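Local coordinates for putative peptidoglycan-binding/hydrolysing protein (PDB 5TV7), which probably binds bacterial cell-wall peptidoglycan, and perhaps hydrolyses it, and holds a glutamine hydroxamate molecule in this crystal form, at residues A[60-65]-A[78-83]; A[120-125]-A[132-137]. All coordinates share one frame; numbering follows the deposited sequence.

Interaction 1: residues A[60-65]-A[78-83]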
loop_
_atom_site.group_PDB
_atom_site.type_symbol
_atom_site.label_atom_id
_atom_site.label_comp_id
_atom_site.label_asym_id
_atom_site.label_seq_id
_atom_site.Cartn_x
_atom_site.Cartn_y
_atom_site.Cartn_z
ATOM N N GLU A 60 -0.736 -5.622 -11.272
ATOM C CA GLU A 60 -1.930 -5.371 -10.476
ATOM C C GLU A 60 -1.856 -4.041 -9.757
ATOM O O GLU A 60 -0.813 -3.681 -9.206
ATOM C CB GLU A 60 -2.175 -6.475 -9.460
ATOM C CG GLU A 60 -2.635 -7.779 -10.090
ATOM C CD GLU A 60 -3.156 -8.769 -9.066
ATOM O OE1 GLU A 60 -2.998 -8.508 -7.847
ATOM O OE2 GLU A 60 -3.739 -9.798 -9.482
ATOM N N ILE A 61 -2.969 -3.318 -9.782
ATOM C CA ILE A 61 -3.092 -2.050 -9.094
ATOM C C ILE A 61 -4.407 -2.096 -8.344
ATOM O O ILE A 61 -5.441 -2.428 -8.929
ATOM C CB ILE A 61 -3.126 -0.840 -10.064
ATOM C CG1 ILE A 61 -1.969 -0.912 -11.077
ATOM C CG2 ILE A 61 -3.084 0.466 -9.267
ATOM C CD1 ILE A 61 -2.091 0.066 -12.214
ATOM N N PHE A 62 -4.367 -1.796 -7.049
ATOM C CA PHE A 62 -5.583 -1.743 -6.238
ATOM C C PHE A 62 -5.982 -0.283 -6.098
ATOM O O PHE A 62 -5.170 0.560 -5.686
ATOM C CB PHE A 62 -5.380 -2.399 -4.872
ATOM C CG PHE A 62 -6.561 -2.249 -3.943
ATOM C CD1 PHE A 62 -7.729 -2.977 -4.150
ATOM C CD2 PHE A 62 -6.498 -1.395 -2.850
ATOM C CE1 PHE A 62 -8.813 -2.844 -3.287
ATOM C CE2 PHE A 62 -7.580 -1.253 -1.990
ATOM C CZ PHE A 62 -8.735 -1.981 -2.208
ATOM N N VAL A 63 -7.231 0.007 -6.457
ATOM C CA VAL A 63 -7.772 1.355 -6.416
ATOM C C VAL A 63 -8.823 1.418 -5.325
ATOM O O VAL A 63 -9.886 0.816 -5.463
ATOM C CB VAL A 63 -8.423 1.727 -7.760
ATOM C CG1 VAL A 63 -9.035 3.120 -7.696
ATOM C CG2 VAL A 63 -7.403 1.627 -8.885
ATOM N N PRO A 64 -8.532 2.143 -4.231
ATOM C CA PRO A 64 -9.521 2.241 -3.166
ATOM C C PRO A 64 -10.718 3.108 -3.554
ATOM O O PRO A 64 -10.602 3.983 -4.417
ATOM C CB PRO A 64 -8.744 2.864 -2.004
ATOM C CG PRO A 64 -7.580 3.527 -2.612
ATOM C CD PRO A 64 -7.303 2.903 -3.937
ATOM N N GLU A 65 -11.860 2.835 -2.930
ATOM C CA GLU A 65 -13.073 3.614 -3.175
ATOM C C GLU A 65 -12.897 5.077 -2.715
ATOM O O GLU A 65 -13.588 5.970 -3.222
ATOM C CB GLU A 65 -14.294 2.956 -2.508
ATOM C CG GLU A 65 -14.236 2.873 -0.983
ATOM C CD GLU A 65 -15.363 2.043 -0.366
ATOM O OE1 GLU A 65 -15.431 1.992 0.885
ATOM O OE2 GLU A 65 -16.177 1.432 -1.108
ATOM N N VAL A 78 -11.961 -5.918 -10.043
ATOM C CA VAL A 78 -12.381 -6.967 -9.119
ATOM C C VAL A 78 -12.411 -6.396 -7.709
ATOM O O VAL A 78 -11.395 -5.903 -7.223
ATOM C CB VAL A 78 -11.400 -8.156 -9.156
ATOM C CG1 VAL A 78 -11.789 -9.209 -8.125
ATOM C CG2 VAL A 78 -11.348 -8.759 -10.555
ATOM N N TYR A 79 -13.559 -6.486 -7.045
ATOM C CA TYR A 79 -13.707 -5.939 -5.696
ATOM C C TYR A 79 -12.838 -6.690 -4.688
ATOM O O TYR A 79 -12.687 -7.908 -4.770
ATOM C CB TYR A 79 -15.179 -5.942 -5.252
ATOM C CG TYR A 79 -15.426 -5.253 -3.923
ATOM C CD1 TYR A 79 -15.551 -3.869 -3.845
ATOM C CD2 TYR A 79 -15.537 -5.987 -2.743
ATOM C CE1 TYR A 79 -15.767 -3.231 -2.631
ATOM C CE2 TYR A 79 -15.753 -5.362 -1.522
ATOM C CZ TYR A 79 -15.871 -3.988 -1.471
ATOM O OH TYR A 79 -16.098 -3.372 -0.261
ATOM N N ALA A 80 -12.226 -5.933 -3.781
ATOM C CA ALA A 80 -11.395 -6.483 -2.714
ATOM C C ALA A 80 -11.533 -5.602 -1.484
ATOM O O ALA A 80 -11.698 -4.391 -1.599
ATOM C CB ALA A 80 -9.938 -6.581 -3.144
ATOM N N SER A 81 -11.472 -6.227 -0.316
ATOM C CA SER A 81 -11.613 -5.551 0.963
ATOM C C SER A 81 -10.491 -6.040 1.900
ATOM O O SER A 81 -10.438 -7.218 2.244
ATOM C CB SER A 81 -12.997 -5.869 1.526
ATOM O OG SER A 81 -13.223 -5.211 2.750
ATOM N N TYR A 82 -9.590 -5.136 2.290
ATOM C CA TYR A 82 -8.436 -5.499 3.125
ATOM C C TYR A 82 -8.519 -5.016 4.555
ATOM O O TYR A 82 -8.938 -3.888 4.818
ATOM C CB TYR A 82 -7.142 -4.909 2.554
ATOM C CG TYR A 82 -6.792 -5.337 1.158
ATOM C CD1 TYR A 82 -6.268 -6.594 0.909
ATOM C CD2 TYR A 82 -6.929 -4.460 0.084
ATOM C CE1 TYR A 82 -5.914 -6.987 -0.374
ATOM C CE2 TYR A 82 -6.583 -4.844 -1.210
ATOM C CZ TYR A 82 -6.077 -6.109 -1.430
ATOM O OH TYR A 82 -5.735 -6.496 -2.705
ATOM N N THR A 83 -8.057 -5.865 5.465
ATOM C CA THR A 83 -7.921 -5.544 6.886
ATOM C C THR A 83 -6.505 -5.972 7.279
ATOM O O THR A 83 -5.847 -6.688 6.536
ATOM C CB THR A 83 -8.964 -6.245 7.753
ATOM O OG1 THR A 83 -8.941 -7.649 7.484
ATOM C CG2 THR A 83 -10.361 -5.705 7.457
HETATM O O HOH W 1 -17.456 -1.214 -0.098
#
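Phe-62 meets Tyr-82 and Ala-80 across the intervening strand 26-32, and it carries nearly all of this contact. Its CG stands anti to the backbone N (chi1 174°), which throws the ring out toward strand 78-87. Tyr-82 comes to it from one side of the ring plane: atom CE2 of Tyr-82 sits over the middle of the Phe-62 ring, 3.6 Å from CE1 of Phe-62. The pair is a T-shaped stack, with the edge of the tyrosine turned to the face of the phenylalanine, centroids 4.8 Å apart and planes at 81°. Tyr-82 brings its ring there with CG beside its own backbone N (chi1 -59°), and the two side chains run past one another in opposite directions. At the rim of the phenylalanine, CE1 of Phe-62 lies 3.9 Å from the methyl CB of Ala-80, while the carbonyl O of Ala-80 approaches the ring edge close to its plane. The opposite face of the same ring has the backbone N of Pro-64 above it, offset toward the rim. Farther on, Glu-65 is linked to Tyr-79 by a bridging water, which donates to OE2 of Glu-65 at 3.1 Å and hydrogen-bonds to OH of Tyr-79 at 2.6 Å. Apolar side chains surround the ring pair: Leu-26 and Ile-30 of the intervening strand touch Phe-62, and Ile-30 also meets Tyr-82, which packs on Ile-95 of strand 92-96. The CA atoms of Phe-62 and Ala-80 are 8.3 Å apart, as suits two strands that are not paired and meet chiefly through the Phe-62 ring. The aromatic pair packs over strand 26-32 on the buried face of the five-stranded antiparallel sheet.

Interaction 2: residues A[120-125]-A[132-137]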
loop_
_atom_site.group_PDB
_atom_site.type_symbol
_atom_site.label_atom_id
_atom_site.label_comp_id
_atom_site.label_asym_id
_atom_site.label_seq_id
_atom_site.Cartn_x
_atom_site.Cartn_y
_atom_site.Cartn_z
ATOM N N ALA A 120 1.912 -4.279 0.978
ATOM C CA ALA A 120 1.402 -4.245 2.341
ATOM C C ALA A 120 1.560 -2.861 2.950
ATOM O O ALA A 120 0.623 -2.334 3.554
ATOM C CB ALA A 120 2.102 -5.286 3.203
ATOM N N ALA A 121 2.730 -2.261 2.762
ATOM C CA ALA A 121 2.983 -0.916 3.286
ATOM C C ALA A 121 2.053 0.102 2.630
ATOM O O ALA A 121 1.542 0.986 3.294
ATOM C CB ALA A 121 4.441 -0.520 3.072
ATOM N N GLN A 122 1.814 -0.054 1.327
ATOM C CA GLN A 122 0.954 0.872 0.598
ATOM C C GLN A 122 -0.488 0.792 1.075
ATOM O O GLN A 122 -1.169 1.809 1.165
ATOM C CB GLN A 122 1.052 0.622 -0.913
ATOM C CG GLN A 122 2.382 1.119 -1.465
ATOM C CD GLN A 122 2.671 0.673 -2.881
ATOM O OE1 GLN A 122 2.132 -0.332 -3.377
ATOM N NE2 GLN A 122 3.554 1.409 -3.539
ATOM N N ILE A 123 -0.945 -0.419 1.357
ATOM C CA ILE A 123 -2.272 -0.616 1.873
ATOM C C ILE A 123 -2.412 0.071 3.231
ATOM O O ILE A 123 -3.353 0.808 3.440
ATOM C CB ILE A 123 -2.629 -2.099 1.957
ATOM C CG1 ILE A 123 -2.907 -2.610 0.540
ATOM C CG2 ILE A 123 -3.849 -2.301 2.845
ATOM C CD1 ILE A 123 -2.922 -4.108 0.409
HETATM N N MSE A 124 -1.455 -0.140 4.115
HETATM C CA MSE A 124 -1.496 0.472 5.452
HETATM C C MSE A 124 -1.399 1.986 5.406
HETATM O O MSE A 124 -2.132 2.685 6.119
HETATM C CB MSE A 124 -0.390 -0.147 6.305
HETATM C CG MSE A 124 -0.790 -1.578 6.647
HETATM SE SE MSE A 124 0.420 -2.349 7.982
HETATM C CE MSE A 124 1.953 -2.588 6.818
ATOM N N LEU A 125 -0.511 2.510 4.568
ATOM C CA LEU A 125 -0.363 3.969 4.420
ATOM C C LEU A 125 -1.664 4.565 3.882
ATOM O O LEU A 125 -2.132 5.606 4.367
ATOM C CB LEU A 125 0.807 4.311 3.507
ATOM C CG LEU A 125 2.196 4.035 4.060
ATOM C CD1 LEU A 125 3.230 4.047 2.941
ATOM C CD2 LEU A 125 2.556 5.057 5.129
ATOM N N VAL A 132 -0.787 7.257 -1.988
ATOM C CA VAL A 132 0.248 6.490 -2.664
ATOM C C VAL A 132 -0.540 5.584 -3.582
ATOM O O VAL A 132 -1.691 5.259 -3.289
ATOM C CB VAL A 132 1.086 5.606 -1.708
ATOM C CG1 VAL A 132 1.657 6.422 -0.575
ATOM C CG2 VAL A 132 0.269 4.456 -1.126
ATOM N N GLY A 133 0.044 5.178 -4.686
ATOM C CA GLY A 133 -0.640 4.225 -5.559
ATOM C C GLY A 133 -0.351 2.861 -4.971
ATOM O O GLY A 133 0.777 2.614 -4.520
ATOM N N ILE A 134 -1.350 1.982 -4.933
ATOM C CA ILE A 134 -1.147 0.640 -4.388
ATOM C C ILE A 134 -0.861 -0.316 -5.539
ATOM O O ILE A 134 -1.750 -1.033 -6.018
ATOM C CB ILE A 134 -2.349 0.186 -3.547
ATOM C CG1 ILE A 134 -2.608 1.212 -2.436
ATOM C CG2 ILE A 134 -2.094 -1.208 -2.977
ATOM C CD1 ILE A 134 -3.948 1.060 -1.762
ATOM N N ASP A 135 0.397 -0.300 -5.983
ATOM C CA ASP A 135 0.856 -1.116 -7.121
ATOM C C ASP A 135 2.097 -1.949 -6.840
ATOM O O ASP A 135 2.733 -2.421 -7.768
ATOM C CB ASP A 135 1.128 -0.209 -8.326
ATOM C CG ASP A 135 2.245 0.820 -8.075
ATOM O OD1 ASP A 135 2.845 0.864 -6.963
ATOM O OD2 ASP A 135 2.512 1.601 -9.016
ATOM N N SER A 136 2.467 -2.088 -5.564
ATOM C CA SER A 136 3.640 -2.891 -5.170
ATOM C C SER A 136 4.999 -2.321 -5.568
ATOM O O SER A 136 5.984 -3.003 -5.367
ATOM C CB SER A 136 3.554 -4.339 -5.714
ATOM O OG SER A 136 2.317 -4.929 -5.407
ATOM N N SER A 137 5.061 -1.111 -6.144
ATOM C CA SER A 137 6.345 -0.479 -6.490
ATOM C C SER A 137 6.590 0.752 -5.604
ATOM O O SER A 137 5.763 1.655 -5.535
ATOM C CB SER A 137 6.407 -0.107 -7.964
ATOM O OG SER A 137 6.641 -1.264 -8.754
#
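OE1 of Gln-122 receives two backbone N-H groups from the loop 132-137. The firmer bond comes from N of Ser-136, 2.8 Å from OE1 of Gln-122, lying in the carbonyl plane on a lone pair; N of Asp-135 adds a weak one at 3.1 Å to the same OE1. On the other side of the amide, NE2 of Gln-122 donates weakly to O of Ser-137 at 3.0 Å and also bonds to Thr-142, so both amide atoms are engaged and the rotation of the group is fixed. The side chain extends beyond CG (chi2 169°), which carries the amide from the helix into the turn. That turn is an Asx turn: OD1 of Asp-135 accepts from N of Ser-137 at 3.1 Å, met from above the carboxylate plane, while OD2 of Asp-135 bonds to His-44 and Asn-47. Nearer the helix the contact is apolar. CB of Gln-122 touches CG2 of Val-132 at 3.9 Å, and CG1 of Ile-123 lies 3.9 Å from CG2 of Ile-134, those two side chains crossing at about a right angle. The buried glutamine thus ties helix 116-127 to the loop leading into helix 140-152, where Val-132 packs on Ala-145; His-44 of helix 38-46 meets the turn, Leu-169 of helix 163-173 touches Leu-125, and a backbone bond joins Ile-134 to Phe-62 of strand 60-64.

In the fold
Interaction 1 closes before interaction 2 opens along the chain, and their centres are about 11 Å apart. The first belongs to the antiparallel sheet and the N-terminal putative peptidoglycan-binding domain, the second to helix 116-127 and its following loop in the C-terminal one. They nevertheless touch: N of Phe-62 lies 2.9 Å from O of Ile-134, a probable hydrogen bond, and CD1 of Ile-123 packs on CD2 of Tyr-82. Strand 60-64, one of the two edge strands, is thus joined to the loop 132-137 by one backbone bond, and helix 116-127 reaches the sheet through Ile-123 on Tyr-82. The contacts are consistent with the two domains packing together through a shared interior.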